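Local structure of endoglucanase family 5 (Clostridium acetobutylicum ATCC 824, 6PZ7) at residues N112-S117 against N168-T173; N205-P210 against N256-N261; S283-Y288 against V330-N335. The protein hydrolyses beta-glycosidic bonds within cellulose and probably other plant polysaccharides, as a broad-specificity endoglucanase of glycoside hydrolase family 5. All blocks are in the same frame, centred on the assembly; numbering follows the deposited sequence. Where two conformers were deposited one is given.

Interaction 1: N112-S117 against N168-T173; sequences NKEAAS and NKFNLT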
ATOM      1  N   ASN A 112     -11.672  20.640  11.422  1.00  9.80           N
ATOM      2  CA  ASN A 112     -11.952  21.836  10.648  1.00  9.97           C
ATOM      3  C   ASN A 112     -12.091  21.519   9.159  1.00 11.18           C
ATOM      4  O   ASN A 112     -12.976  22.094   8.503  1.00 13.53           O
ATOM      5  CB  ASN A 112     -10.828  22.828  10.887  1.00 11.15           C
ATOM      6  CG  ASN A 112     -10.923  24.046  10.015  1.00 14.19           C
ATOM      7  OD1 ASN A 112     -10.002  24.301   9.209  1.00 18.70           O
ATOM      8  ND2 ASN A 112     -11.975  24.801  10.149  1.00 10.96           N
ATOM      9  N   LYS A 113     -11.242  20.633   8.608  1.00 10.06           N
ATOM     10  CA  LYS A 113     -11.266  20.312   7.179  1.00 11.30           C
ATOM     11  C   LYS A 113     -12.121  19.100   6.852  1.00 10.84           C
ATOM     12  O   LYS A 113     -12.304  18.796   5.647  1.00 11.65           O
ATOM     13  CB  LYS A 113      -9.857  20.075   6.646  1.00 10.91           C
ATOM     14  CG  LYS A 113      -8.917  21.275   6.785  1.00 12.40           C
ATOM     15  CD  LYS A 113      -9.176  22.426   5.830  1.00 17.03           C
ATOM     16  CE  LYS A 113      -7.969  23.377   5.830  1.00 18.43           C
ATOM     17  NZ  LYS A 113      -8.216  24.660   5.094  1.00 20.78           N
ATOM     18  N   GLU A 114     -12.683  18.432   7.857  1.00  9.92           N
ATOM     19  CA  GLU A 114     -13.315  17.129   7.661  0.53  9.64           C
ATOM     20  C   GLU A 114     -14.460  17.195   6.655  1.00 10.00           C
ATOM     21  O   GLU A 114     -14.575  16.331   5.791  1.00 10.97           O
ATOM     22  CB  GLU A 114     -13.806  16.598   9.003  0.53 10.57           C
ATOM     23  CG  GLU A 114     -14.560  15.278   8.958  0.53 13.62           C
ATOM     24  CD  GLU A 114     -15.244  14.994  10.270  0.53 21.07           C
ATOM     25  OE1 GLU A 114     -14.721  15.426  11.332  0.53 19.97           O
ATOM     26  OE2 GLU A 114     -16.332  14.376  10.239  0.53 31.35           O
ATOM     27  N   ALA A 115     -15.360  18.169   6.786  1.00 10.69           N
ATOM     28  CA  ALA A 115     -16.557  18.168   5.933  1.00 11.27           C
ATOM     29  C   ALA A 115     -16.178  18.292   4.471  1.00 10.22           C
ATOM     30  O   ALA A 115     -16.740  17.585   3.618  1.00 11.02           O
ATOM     31  CB  ALA A 115     -17.498  19.300   6.346  1.00 12.34           C
ATOM     32  N   ALA A 116     -15.253  19.176   4.134  1.00 11.13           N
ATOM     33  CA  ALA A 116     -14.908  19.370   2.739  1.00 11.11           C
ATOM     34  C   ALA A 116     -14.157  18.173   2.179  1.00 10.25           C
ATOM     35  O   ALA A 116     -14.383  17.742   1.033  1.00 11.66           O
ATOM     36  CB  ALA A 116     -14.063  20.632   2.557  1.00 14.46           C
ATOM     37  N   SER A 117     -13.260  17.589   2.967  1.00  9.34           N
ATOM     38  CA  SER A 117     -12.543  16.391   2.547  1.00  9.97           C
ATOM     39  C   SER A 117     -13.481  15.201   2.396  1.00  9.23           C
ATOM     40  O   SER A 117     -13.361  14.429   1.432  1.00  9.86           O
ATOM     41  CB  SER A 117     -11.425  16.022   3.531  1.00 10.03           C
ATOM     42  OG  SER A 117     -10.318  16.912   3.458  1.00 11.90           O
ATOM     43  N   ASN A 168     -10.864   7.710  10.785  1.00  7.80           N
ATOM     44  CA  ASN A 168     -11.909   6.698  10.838  1.00  8.21           C
ATOM     45  C   ASN A 168     -13.127   7.137  10.034  1.00  8.32           C
ATOM     46  O   ASN A 168     -13.759   6.324   9.350  1.00  8.55           O
ATOM     47  CB  ASN A 168     -12.314   6.408  12.285  1.00  8.29           C
ATOM     48  CG  ASN A 168     -11.252   5.628  13.048  1.00  7.94           C
ATOM     49  OD1 ASN A 168     -10.515   4.813  12.464  1.00  8.60           O
ATOM     50  ND2 ASN A 168     -11.178   5.830  14.333  1.00  8.65           N
ATOM     51  N   LYS A 169     -13.478   8.430  10.110  1.00  8.54           N
ATOM     52  CA  LYS A 169     -14.594   8.953   9.333  0.55  8.82           C
ATOM     53  C   LYS A 169     -14.303   8.895   7.840  1.00  8.69           C
ATOM     54  O   LYS A 169     -15.181   8.537   7.048  1.00  9.30           O
ATOM     55  CB  LYS A 169     -14.906  10.392   9.779  0.55  9.96           C
ATOM     56  CG  LYS A 169     -15.149  10.580  11.291  0.55 11.90           C
ATOM     57  CD  LYS A 169     -15.438  12.040  11.616  0.55 17.01           C
ATOM     58  CE  LYS A 169     -15.491  12.313  13.103  0.55 18.21           C
ATOM     59  NZ  LYS A 169     -15.805  13.751  13.397  0.55 24.51           N
ATOM     60  N   PHE A 170     -13.088   9.237   7.442  1.00  8.64           N
ATOM     61  CA  PHE A 170     -12.739   9.161   6.032  1.00  7.99           C
ATOM     62  C   PHE A 170     -12.798   7.723   5.508  1.00  7.61           C
ATOM     63  O   PHE A 170     -13.296   7.488   4.399  1.00  7.80           O
ATOM     64  CB  PHE A 170     -11.330   9.697   5.793  1.00  8.50           C
ATOM     65  CG  PHE A 170     -11.150  11.202   5.952  1.00  7.49           C
ATOM     66  CD1 PHE A 170     -12.210  12.093   5.989  1.00  8.71           C
ATOM     67  CD2 PHE A 170      -9.872  11.700   6.012  1.00  7.72           C
ATOM     68  CE1 PHE A 170     -11.981  13.460   6.109  1.00  8.77           C
ATOM     69  CE2 PHE A 170      -9.641  13.069   6.118  1.00  8.99           C
ATOM     70  CZ  PHE A 170     -10.701  13.946   6.164  1.00  9.01           C
ATOM     71  N   ASN A 171     -12.271   6.757   6.271  1.00  7.29           N
ATOM     72  CA  ASN A 171     -12.332   5.371   5.833  1.00  7.08           C
ATOM     73  C   ASN A 171     -13.779   4.909   5.717  1.00  7.29           C
ATOM     74  O   ASN A 171     -14.128   4.170   4.787  1.00  7.78           O
ATOM     75  CB  ASN A 171     -11.549   4.473   6.800  1.00  7.74           C
ATOM     76  CG  ASN A 171     -10.043   4.524   6.581  1.00  7.04           C
ATOM     77  OD1 ASN A 171      -9.578   4.738   5.448  1.00  7.22           O
ATOM     78  ND2 ASN A 171      -9.273   4.259   7.632  1.00  7.11           N
ATOM     79  N   LEU A 172     -14.619   5.297   6.677  1.00  8.27           N
ATOM     80  CA  LEU A 172     -16.034   4.940   6.628  1.00  9.77           C
ATOM     81  C   LEU A 172     -16.711   5.525   5.398  1.00  8.28           C
ATOM     82  O   LEU A 172     -17.452   4.824   4.705  1.00  9.07           O
ATOM     83  CB  LEU A 172     -16.747   5.435   7.887  1.00 10.37           C
ATOM     84  CG  LEU A 172     -18.251   5.205   7.928  1.00 11.44           C
ATOM     85  CD1 LEU A 172     -18.575   3.776   7.802  1.00 13.76           C
ATOM     86  CD2 LEU A 172     -18.840   5.803   9.212  1.00 14.70           C
ATOM     87  N   THR A 173     -16.453   6.806   5.119  1.00  8.92           N
ATOM     88  CA  THR A 173     -17.008   7.457   3.945  1.00  9.53           C
ATOM     89  C   THR A 173     -16.602   6.697   2.692  1.00  8.35           C
ATOM     90  O   THR A 173     -17.425   6.435   1.804  1.00  8.81           O
ATOM     91  CB  THR A 173     -16.487   8.896   3.856  1.00  9.10           C
ATOM     92  OG1 THR A 173     -16.958   9.673   4.968  1.00 11.43           O
ATOM     93  CG2 THR A 173     -16.946   9.561   2.570  1.00 11.60           C
TER
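Phe170 reaches from helix 161-180 to the early turns of helix 111-132, where it meets Ser117 and Glu114. The two helices are consecutive outer helices of a (beta/alpha)8 barrel. Helix 111-132 follows strand 95-99, and helix 161-180 follows strand 139-142. The two short segments are almost parallel, at 9°. Their axes are 10.8 Å apart, so long side chains bridge the gap.

The phenyl ring is the inner bridge. Its CG is anti to the carbonyl carbon (chi1 -71°), and the ring extends across the groove with CE1 and CZ leading. Phe170 CZ lies 3.4 Å from Ser117 CB. This approach is oblique to the ring. Glu114 O lies at the ring edge, near its plane, 3.9 Å from Phe170 CE1. Thr118 OG1 hydrogen-bonds to the same carbonyl oxygen. Ser117 turns its hydroxyl to the loop before its helix: OG bonds to Trp106 O and Ile108 N. The buried hydroxyl is thereby satisfied, while CB meets the aromatic ring. Ile107, Thr118 and Leu121 also pack on Phe170.

Glu114 and Lys169 form a more exposed bridge. Both chains are extended beyond CG, and they cross at about a right angle. Lys169 NZ makes a salt bridge to Glu114 OE1 at 2.9 Å. The ammonium comes from the syn side, 24° out of the carboxylate plane. A weak second bond runs from NZ to Glu114 OE2. Both residues were modelled in two conformers, so the finer geometry of the pair described is doubtful.

Within helix 161-180, Thr173 OG1 bonds to Lys169 O at 3.0 Å. Thr173 N reaches the same oxygen from the opposite face of its carbonyl plane.

Interaction 2: N205-P210 against N256-N261; sequences NDLVIP and NKFVKN
Lys257 meets Asn205 at the surface, and Phe258 meets Leu207 deeper in. The contact belongs to the outer layer of the (beta/alpha)8 barrel. It joins the end of helix 201-206 and the loop after it to the last turns of helix 241-259. Strand 216-221 lies between the two segments in sequence.

The polar part is centred on the lysine ammonium. Lys257 NZ donates to Asn205 OD1 at 2.9 Å. The two side chains cross at about a right angle, and the donor is tilted 28° from the carbonyl plane. Lys257 CG is anti to the backbone N, and the chain then bends at chi2 (66°), which carries NZ over to the asparagine. A water adds a second link. It donates to Asn205 O at 2.8 Å and accepts from Lys257 NZ. The ammonium thus holds the side chain of Asn205 directly and its backbone through the water.

The apolar part is small. Leu207 CD2 lies 4.0 Å from Phe258 CZ and approaches the ring obliquely. Leu207 was modelled in two conformers, and the distance is that of one of them. Val218 of strand 216-221 packs on both residues, which sets the pair against the barrel wall. Gln263 and Val265 also pack on the buried phenyl ring.

Within segment 256-261 the helix widens into a pi-type turn. Asn261 ND2 folds back to Lys257 O at 3.1 Å. Lys257 also lies against its neighbour's ring, with its CG over the centre of one face of Phe258, 3.8 Å above the plane.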
ATOM      1  N   ASN A 205      -4.492   1.282  17.984  1.00  8.17           N
ATOM      2  CA  ASN A 205      -5.567   1.168  18.973  1.00  9.86           C
ATOM      3  C   ASN A 205      -6.803   1.975  18.599  1.00  9.20           C
ATOM      4  O   ASN A 205      -7.935   1.569  18.919  1.00 11.44           O
ATOM      5  CB  ASN A 205      -5.074   1.611  20.351  1.00 12.12           C
ATOM      6  CG  ASN A 205      -4.283   0.535  21.062  1.00 17.71           C
ATOM      7  OD1 ASN A 205      -4.368  -0.654  20.734  1.00 17.43           O
ATOM      8  ND2 ASN A 205      -3.523   0.947  22.067  1.00 19.88           N
ATOM      9  N   ASP A 206      -6.637   3.094  17.916  1.00  8.02           N
ATOM     10  CA  ASP A 206      -7.746   3.975  17.634  1.00  9.09           C
ATOM     11  C   ASP A 206      -8.462   3.673  16.325  1.00  7.87           C
ATOM     12  O   ASP A 206      -9.545   4.234  16.085  1.00  9.45           O
ATOM     13  CB  ASP A 206      -7.341   5.458  17.670  1.00  9.81           C
ATOM     14  CG  ASP A 206      -7.144   6.003  19.074  1.00 16.80           C
ATOM     15  OD1 ASP A 206      -7.430   5.279  20.066  1.00 16.20           O
ATOM     16  OD2 ASP A 206      -6.730   7.197  19.181  1.00 16.33           O
ATOM     17  N   LEU A 207      -7.929   2.774  15.504  1.00  8.37           N
ATOM     18  CA  LEU A 207      -8.579   2.387  14.265  0.54  7.73           C
ATOM     19  C   LEU A 207      -9.931   1.757  14.553  1.00  8.85           C
ATOM     20  O   LEU A 207     -10.043   0.855  15.385  1.00 10.63           O
ATOM     21  CB  LEU A 207      -7.689   1.394  13.531  0.54  8.69           C
ATOM     22  CG  LEU A 207      -8.144   1.052  12.126  0.54  7.22           C
ATOM     23  CD1 LEU A 207      -7.929   2.232  11.196  0.54  6.53           C
ATOM     24  CD2 LEU A 207      -7.415  -0.159  11.618  0.54 10.17           C
ATOM     25  N   VAL A 208     -10.941   2.199  13.815  1.00  8.45           N
ATOM     26  CA  VAL A 208     -12.273   1.595  13.809  1.00  9.25           C
ATOM     27  C   VAL A 208     -12.522   1.039  12.418  1.00  8.13           C
ATOM     28  O   VAL A 208     -12.416   1.765  11.427  1.00  8.97           O
ATOM     29  CB  VAL A 208     -13.362   2.610  14.204  1.00  8.37           C
ATOM     30  CG1 VAL A 208     -14.746   1.982  14.040  1.00 10.72           C
ATOM     31  CG2 VAL A 208     -13.115   3.078  15.616  1.00 10.24           C
ATOM     32  N   ILE A 209     -12.850  -0.241  12.328  1.00  9.43           N
ATOM     33  CA  ILE A 209     -13.196  -0.834  11.034  1.00 10.35           C
ATOM     34  C   ILE A 209     -14.558  -0.313  10.576  1.00  9.78           C
ATOM     35  O   ILE A 209     -15.554  -0.523  11.288  1.00 11.20           O
ATOM     36  CB  ILE A 209     -13.234  -2.370  11.147  1.00 11.45           C
ATOM     37  CG1 ILE A 209     -11.893  -2.927  11.597  1.00 10.99           C
ATOM     38  CG2 ILE A 209     -13.702  -2.998   9.818  1.00 12.24           C
ATOM     39  CD1 ILE A 209     -10.763  -2.808  10.568  1.00 15.99           C
ATOM     40  N   PRO A 210     -14.671   0.341   9.421  1.00  9.45           N
ATOM     41  CA  PRO A 210     -15.970   0.869   8.969  1.00 11.09           C
ATOM     42  C   PRO A 210     -17.072  -0.170   9.011  1.00 11.24           C
ATOM     43  O   PRO A 210     -16.949  -1.258   8.410  1.00 11.23           O
ATOM     44  CB  PRO A 210     -15.686   1.320   7.523  1.00 12.07           C
ATOM     45  CG  PRO A 210     -14.238   1.706   7.533  1.00 10.61           C
ATOM     46  CD  PRO A 210     -13.585   0.679   8.472  1.00  9.83           C
ATOM     47  N   ASN A 256      -0.934  -9.629  17.529  1.00 12.59           N
ATOM     48  CA  ASN A 256      -1.738  -9.631  18.749  1.00 12.99           C
ATOM     49  C   ASN A 256      -2.862  -8.618  18.712  1.00 13.22           C
ATOM     50  O   ASN A 256      -3.936  -8.860  19.286  1.00 13.98           O
ATOM     51  CB  ASN A 256      -0.834  -9.420  19.959  1.00 15.44           C
ATOM     52  CG  ASN A 256      -0.122 -10.698  20.374  1.00 16.91           C
ATOM     53  OD1 ASN A 256      -0.685 -11.781  20.287  1.00 25.09           O
ATOM     54  ND2 ASN A 256       1.123 -10.560  20.797  1.00 27.89           N
ATOM     55  N   LYS A 257      -2.663  -7.488  18.068  1.00 12.01           N
ATOM     56  CA  LYS A 257      -3.708  -6.483  18.028  1.00 11.36           C
ATOM     57  C   LYS A 257      -4.832  -6.845  17.072  1.00 11.39           C
ATOM     58  O   LYS A 257      -6.019  -6.667  17.396  1.00 12.88           O
ATOM     59  CB  LYS A 257      -3.107  -5.127  17.672  1.00 12.37           C
ATOM     60  CG  LYS A 257      -4.132  -4.050  17.510  1.00 13.95           C
ATOM     61  CD  LYS A 257      -4.814  -3.777  18.835  1.00 16.64           C
ATOM     62  CE  LYS A 257      -5.894  -2.745  18.696  1.00 17.56           C
ATOM     63  NZ  LYS A 257      -6.503  -2.471  20.022  1.00 21.09           N
ATOM     64  N   PHE A 258      -4.488  -7.312  15.873  1.00 10.58           N
ATOM     65  CA  PHE A 258      -5.447  -7.505  14.782  1.00 11.08           C
ATOM     66  C   PHE A 258      -5.641  -8.976  14.428  1.00 10.92           C
ATOM     67  O   PHE A 258      -6.757  -9.511  14.578  1.00 12.19           O
ATOM     68  CB  PHE A 258      -5.011  -6.692  13.545  1.00 10.60           C
ATOM     69  CG  PHE A 258      -5.091  -5.194  13.741  1.00  8.74           C
ATOM     70  CD1 PHE A 258      -6.302  -4.573  14.023  1.00 10.19           C
ATOM     71  CD2 PHE A 258      -3.977  -4.414  13.562  1.00 10.37           C
ATOM     72  CE1 PHE A 258      -6.371  -3.201  14.196  1.00 11.42           C
ATOM     73  CE2 PHE A 258      -4.055  -3.030  13.720  1.00  9.93           C
ATOM     74  CZ  PHE A 258      -5.253  -2.442  14.024  1.00 10.50           C
ATOM     75  N   VAL A 259      -4.598  -9.653  13.944  1.00 10.57           N
ATOM     76  CA  VAL A 259      -4.794 -10.918  13.243  1.00 11.74           C
ATOM     77  C   VAL A 259      -5.395 -11.957  14.174  1.00 16.97           C
ATOM     78  O   VAL A 259      -6.325 -12.685  13.796  1.00 16.27           O
ATOM     79  CB  VAL A 259      -3.469 -11.420  12.648  1.00 12.44           C
ATOM     80  CG1 VAL A 259      -3.683 -12.780  11.968  1.00 14.17           C
ATOM     81  CG2 VAL A 259      -2.851 -10.401  11.671  1.00 12.80           C
ATOM     82  N   LYS A 260      -4.887 -12.031  15.405  1.00 14.39           N
ATOM     83  CA  LYS A 260      -5.352 -13.024  16.384  1.00 17.73           C
ATOM     84  C   LYS A 260      -6.804 -12.798  16.759  1.00 18.84           C
ATOM     85  O   LYS A 260      -7.488 -13.741  17.204  1.00 22.85           O
ATOM     86  CB  LYS A 260      -4.469 -12.891  17.619  1.00 18.08           C
ATOM     87  CG  LYS A 260      -4.860 -13.766  18.802  1.00 25.75           C
ATOM     88  CD  LYS A 260      -4.033 -13.384  20.014  1.00 22.72           C
ATOM     89  CE  LYS A 260      -4.497 -12.077  20.608  1.00 28.84           C
ATOM     90  NZ  LYS A 260      -3.624 -11.623  21.728  1.00 34.16           N
ATOM     91  N   ASN A 261      -7.288 -11.567  16.661  1.00 16.66           N
ATOM     92  CA  ASN A 261      -8.672 -11.227  16.952  1.00 17.82           C
ATOM     93  C   ASN A 261      -9.572 -11.298  15.720  1.00 18.42           C
ATOM     94  O   ASN A 261     -10.677 -10.730  15.742  1.00 23.18           O
ATOM     95  CB  ASN A 261      -8.741  -9.851  17.598  1.00 18.54           C
ATOM     96  CG  ASN A 261      -8.094  -9.826  18.972  1.00 26.63           C
ATOM     97  OD1 ASN A 261      -8.361 -10.686  19.817  1.00 25.99           O
ATOM     98  ND2 ASN A 261      -7.220  -8.846  19.200  1.00 21.67           N
TER
HETATM   99  O   HOH W   1      -8.796  -1.062  19.382  1.00 24.99           O

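Interaction 3: S283-Y288 against V330-N335; sequences SLAKFY and VRTIVN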
ATOM      1  N   SER A 283      18.794 -11.138   3.955  1.00  9.60           N
ATOM      2  CA  SER A 283      18.568 -11.740   5.274  1.00 10.33           C
ATOM      3  C   SER A 283      17.365 -11.114   5.970  1.00  8.64           C
ATOM      4  O   SER A 283      16.503 -11.807   6.513  1.00  9.57           O
ATOM      5  CB  SER A 283      19.807 -11.569   6.143  1.00 10.34           C
ATOM      6  OG  SER A 283      20.920 -12.337   5.685  1.00 13.65           O
ATOM      7  N   LEU A 284      17.241  -9.795   5.876  1.00  8.21           N
ATOM      8  CA  LEU A 284      16.099  -9.095   6.452  1.00  7.84           C
ATOM      9  C   LEU A 284      14.817  -9.538   5.778  1.00  7.94           C
ATOM     10  O   LEU A 284      13.827  -9.870   6.438  1.00  7.94           O
ATOM     11  CB  LEU A 284      16.279  -7.574   6.345  1.00  8.86           C
ATOM     12  CG  LEU A 284      15.023  -6.742   6.636  1.00  7.50           C
ATOM     13  CD1 LEU A 284      14.499  -6.973   8.052  1.00  8.90           C
ATOM     14  CD2 LEU A 284      15.354  -5.263   6.433  1.00  9.36           C
ATOM     15  N   ALA A 285      14.794  -9.514   4.438  1.00  7.94           N
ATOM     16  CA  ALA A 285      13.561  -9.848   3.718  1.00  8.77           C
ATOM     17  C   ALA A 285      13.144 -11.276   4.006  1.00  8.50           C
ATOM     18  O   ALA A 285      11.956 -11.559   4.179  1.00  8.87           O
ATOM     19  CB  ALA A 285      13.746  -9.640   2.217  1.00  9.36           C
ATOM     20  N   LYS A 286      14.104 -12.197   4.044  1.00  8.94           N
ATOM     21  CA  LYS A 286      13.754 -13.589   4.300  1.00  9.76           C
ATOM     22  C   LYS A 286      13.036 -13.728   5.636  1.00  9.70           C
ATOM     23  O   LYS A 286      11.989 -14.383   5.738  1.00 10.23           O
ATOM     24  CB  LYS A 286      15.009 -14.452   4.274  1.00 11.82           C
ATOM     25  CG  LYS A 286      14.712 -15.923   4.460  1.00 14.99           C
ATOM     26  CD  LYS A 286      15.996 -16.762   4.334  1.00 18.83           C
ATOM     27  CE  LYS A 286      15.709 -18.245   4.563  1.00 29.33           C
ATOM     28  NZ  LYS A 286      16.812 -19.113   4.056  1.00 34.12           N
ATOM     29  N   PHE A 287      13.605 -13.137   6.695  1.00  9.00           N
ATOM     30  CA  PHE A 287      13.013 -13.239   8.024  1.00  9.50           C
ATOM     31  C   PHE A 287      11.696 -12.488   8.083  1.00  8.48           C
ATOM     32  O   PHE A 287      10.715 -13.000   8.640  1.00  9.14           O
ATOM     33  CB  PHE A 287      13.974 -12.720   9.087  1.00 10.57           C
ATOM     34  CG  PHE A 287      13.472 -12.921  10.479  1.00  9.76           C
ATOM     35  CD1 PHE A 287      13.613 -14.144  11.114  1.00 12.51           C
ATOM     36  CD2 PHE A 287      12.809 -11.912  11.145  1.00 11.02           C
ATOM     37  CE1 PHE A 287      13.115 -14.333  12.387  1.00 13.88           C
ATOM     38  CE2 PHE A 287      12.316 -12.117  12.432  1.00 12.92           C
ATOM     39  CZ  PHE A 287      12.460 -13.317  13.036  1.00 12.76           C
ATOM     40  N   TYR A 288      11.631 -11.296   7.492  1.00  7.67           N
ATOM     41  CA  TYR A 288      10.419 -10.487   7.542  1.00  7.87           C
ATOM     42  C   TYR A 288       9.266 -11.232   6.898  1.00  8.30           C
ATOM     43  O   TYR A 288       8.201 -11.384   7.500  1.00  7.97           O
ATOM     44  CB  TYR A 288      10.716  -9.150   6.851  1.00  8.23           C
ATOM     45  CG  TYR A 288       9.762  -8.002   7.057  1.00  6.86           C
ATOM     46  CD1 TYR A 288      10.257  -6.741   7.338  1.00  7.52           C
ATOM     47  CD2 TYR A 288       8.392  -8.147   6.923  1.00  9.17           C
ATOM     48  CE1 TYR A 288       9.398  -5.620   7.484  1.00  7.56           C
ATOM     49  CE2 TYR A 288       7.516  -7.049   7.084  1.00  8.87           C
ATOM     50  CZ  TYR A 288       8.028  -5.811   7.369  1.00  7.69           C
ATOM     51  OH  TYR A 288       7.118  -4.767   7.492  1.00  7.98           O
ATOM     52  N   VAL A 330      15.421 -10.668  -4.466  0.75  9.33           N
ATOM     53  CA  VAL A 330      14.100 -10.975  -4.998  0.75  9.59           C
ATOM     54  C   VAL A 330      13.697 -12.387  -4.600  0.75  8.85           C
ATOM     55  O   VAL A 330      12.551 -12.638  -4.204  0.75  8.57           O
ATOM     56  CB  VAL A 330      14.044 -10.756  -6.524  0.75 13.90           C
ATOM     57  CG1 VAL A 330      12.579 -10.947  -7.021  0.75 17.81           C
ATOM     58  CG2 VAL A 330      14.530  -9.382  -6.925  0.75 13.98           C
ATOM     59  N   ARG A 331      14.634 -13.333  -4.718  1.00 10.06           N
ATOM     60  CA  ARG A 331      14.306 -14.719  -4.399  1.00 12.18           C
ATOM     61  C   ARG A 331      13.893 -14.873  -2.932  1.00 12.35           C
ATOM     62  O   ARG A 331      12.962 -15.642  -2.630  1.00 14.14           O
ATOM     63  CB  ARG A 331      15.469 -15.639  -4.769  1.00 14.49           C
ATOM     64  CG  ARG A 331      15.144 -17.125  -4.717  1.00 21.07           C
ATOM     65  CD  ARG A 331      14.152 -17.526  -5.796  1.00 22.56           C
ATOM     66  NE  ARG A 331      13.877 -18.949  -5.704  1.00 25.19           N
ATOM     67  CZ  ARG A 331      13.117 -19.620  -6.558  1.00 20.64           C
ATOM     68  NH1 ARG A 331      12.547 -18.998  -7.573  1.00 25.56           N
ATOM     69  NH2 ARG A 331      12.945 -20.917  -6.383  1.00 28.50           N
ATOM     70  N   THR A 332      14.551 -14.183  -1.996  1.00 11.80           N
ATOM     71  CA  THR A 332      14.130 -14.238  -0.591  1.00 12.15           C
ATOM     72  C   THR A 332      12.746 -13.641  -0.368  1.00 12.78           C
ATOM     73  O   THR A 332      12.042 -14.020   0.592  1.00 16.04           O
ATOM     74  CB  THR A 332      15.131 -13.595   0.383  1.00 11.65           C
ATOM     75  OG1 THR A 332      15.305 -12.189   0.165  1.00 16.43           O
ATOM     76  CG2 THR A 332      16.495 -14.260   0.229  1.00 15.19           C
ATOM     77  N   ILE A 333      12.354 -12.643  -1.171  1.00  9.43           N
ATOM     78  CA  ILE A 333      11.028 -12.062  -1.032  1.00  9.67           C
ATOM     79  C   ILE A 333       9.948 -13.062  -1.424  1.00 10.20           C
ATOM     80  O   ILE A 333       8.915 -13.153  -0.748  1.00 11.11           O
ATOM     81  CB  ILE A 333      10.919 -10.739  -1.799  1.00  8.32           C
ATOM     82  CG1 ILE A 333      11.855  -9.660  -1.212  1.00  9.48           C
ATOM     83  CG2 ILE A 333       9.471 -10.234  -1.825  1.00  9.45           C
ATOM     84  CD1 ILE A 333      12.163  -8.552  -2.143  1.00  9.47           C
ATOM     85  N   VAL A 334      10.134 -13.776  -2.544  1.00 10.26           N
ATOM     86  CA  VAL A 334       9.085 -14.611  -3.133  1.00 11.63           C
ATOM     87  C   VAL A 334       9.119 -16.068  -2.675  1.00 15.12           C
ATOM     88  O   VAL A 334       8.235 -16.853  -3.066  1.00 17.90           O
ATOM     89  CB  VAL A 334       9.157 -14.583  -4.679  1.00 11.16           C
ATOM     90  CG1 VAL A 334       8.943 -13.181  -5.204  1.00 12.48           C
ATOM     91  CG2 VAL A 334      10.468 -15.196  -5.197  1.00 15.02           C
ATOM     92  N   ASN A 335      10.100 -16.471  -1.890  1.00 14.67           N
ATOM     93  CA  ASN A 335      10.184 -17.875  -1.484  1.00 18.72           C
ATOM     94  C   ASN A 335       9.104 -18.242  -0.472  1.00 26.64           C
ATOM     95  O   ASN A 335       8.463 -17.398   0.155  1.00 32.48           O
ATOM     96  CB  ASN A 335      11.568 -18.162  -0.912  1.00 25.86           C
ATOM     97  CG  ASN A 335      11.881 -19.649  -0.867  1.00 32.03           C
ATOM     98  OD1 ASN A 335      11.974 -20.309  -1.907  1.00 38.38           O
ATOM     99  ND2 ASN A 335      12.054 -20.177   0.333  1.00 40.26           N
ATOM    100  OXT ASN A 335       8.836 -19.439  -0.250  1.00 25.64           O
TER
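Thr332 and Ile333 pack against Ala285 and Lys286 where two helices come close together. Ala285 CB is 3.6 Å from Thr332 OG1, a van der Waals touch. Ala285 CB also lies 3.9 Å from Ile333 CG1. Beside it, the CB atoms of Lys286 and Thr332 meet at 4.0 Å. No hydrogen bond joins the two segments. The small alanine lets the axes approach to 8.0 Å, and they run almost parallel at 6°.

The second shell fixes the threonine. Thr332 OG1 sits between its backbone N and carbonyl carbon (chi1 63°). Its one proton can serve Leu329 O, one turn earlier in its own helix, with Ala282 O of helix 278-294 a weak further partner. The hydroxyl is thus held in the seam, facing the alanine methyl. Lys286 has an extended chain that leads away from the contact, so its CB does the packing.

Further out, Ile333 packs on Phe53 and on Trp301 of strand 298-303. Tyr288 touches Thr299 of that strand, and its OH bonds to Met222 O. The contact therefore pairs the last two outer helices of the (beta/alpha)8 barrel. Helix 278-294 also meets helix 241-259 through Leu284, Phe287 and Tyr288, while helix 327-334 closes the chain beyond strand 298-303.

How the interactions relate
The three contacts follow one another along the chain, and none nests in or crosses another. Interaction 1 closes a loop of 50 residues that holds strand 139-142. Interaction 2 closes one of 45 residues with strand 216-221. Interaction 3 closes one of 41 residues with strand 298-303 and the antiparallel pair 317-318 and 323-324, and ends at the C terminus. Interactions 1 and 2 are neighbours: Asn168 probably hydrogen-bonds to Asp206 O and Val208 N. Interaction 3 touches neither, and lies across the chain's centre from interaction 1. Interactions 1 and 3 each join outer helices adjacent in the chain; interaction 2 joins helix 201-206 and its following loop to helix 241-259, past short helix 226-229.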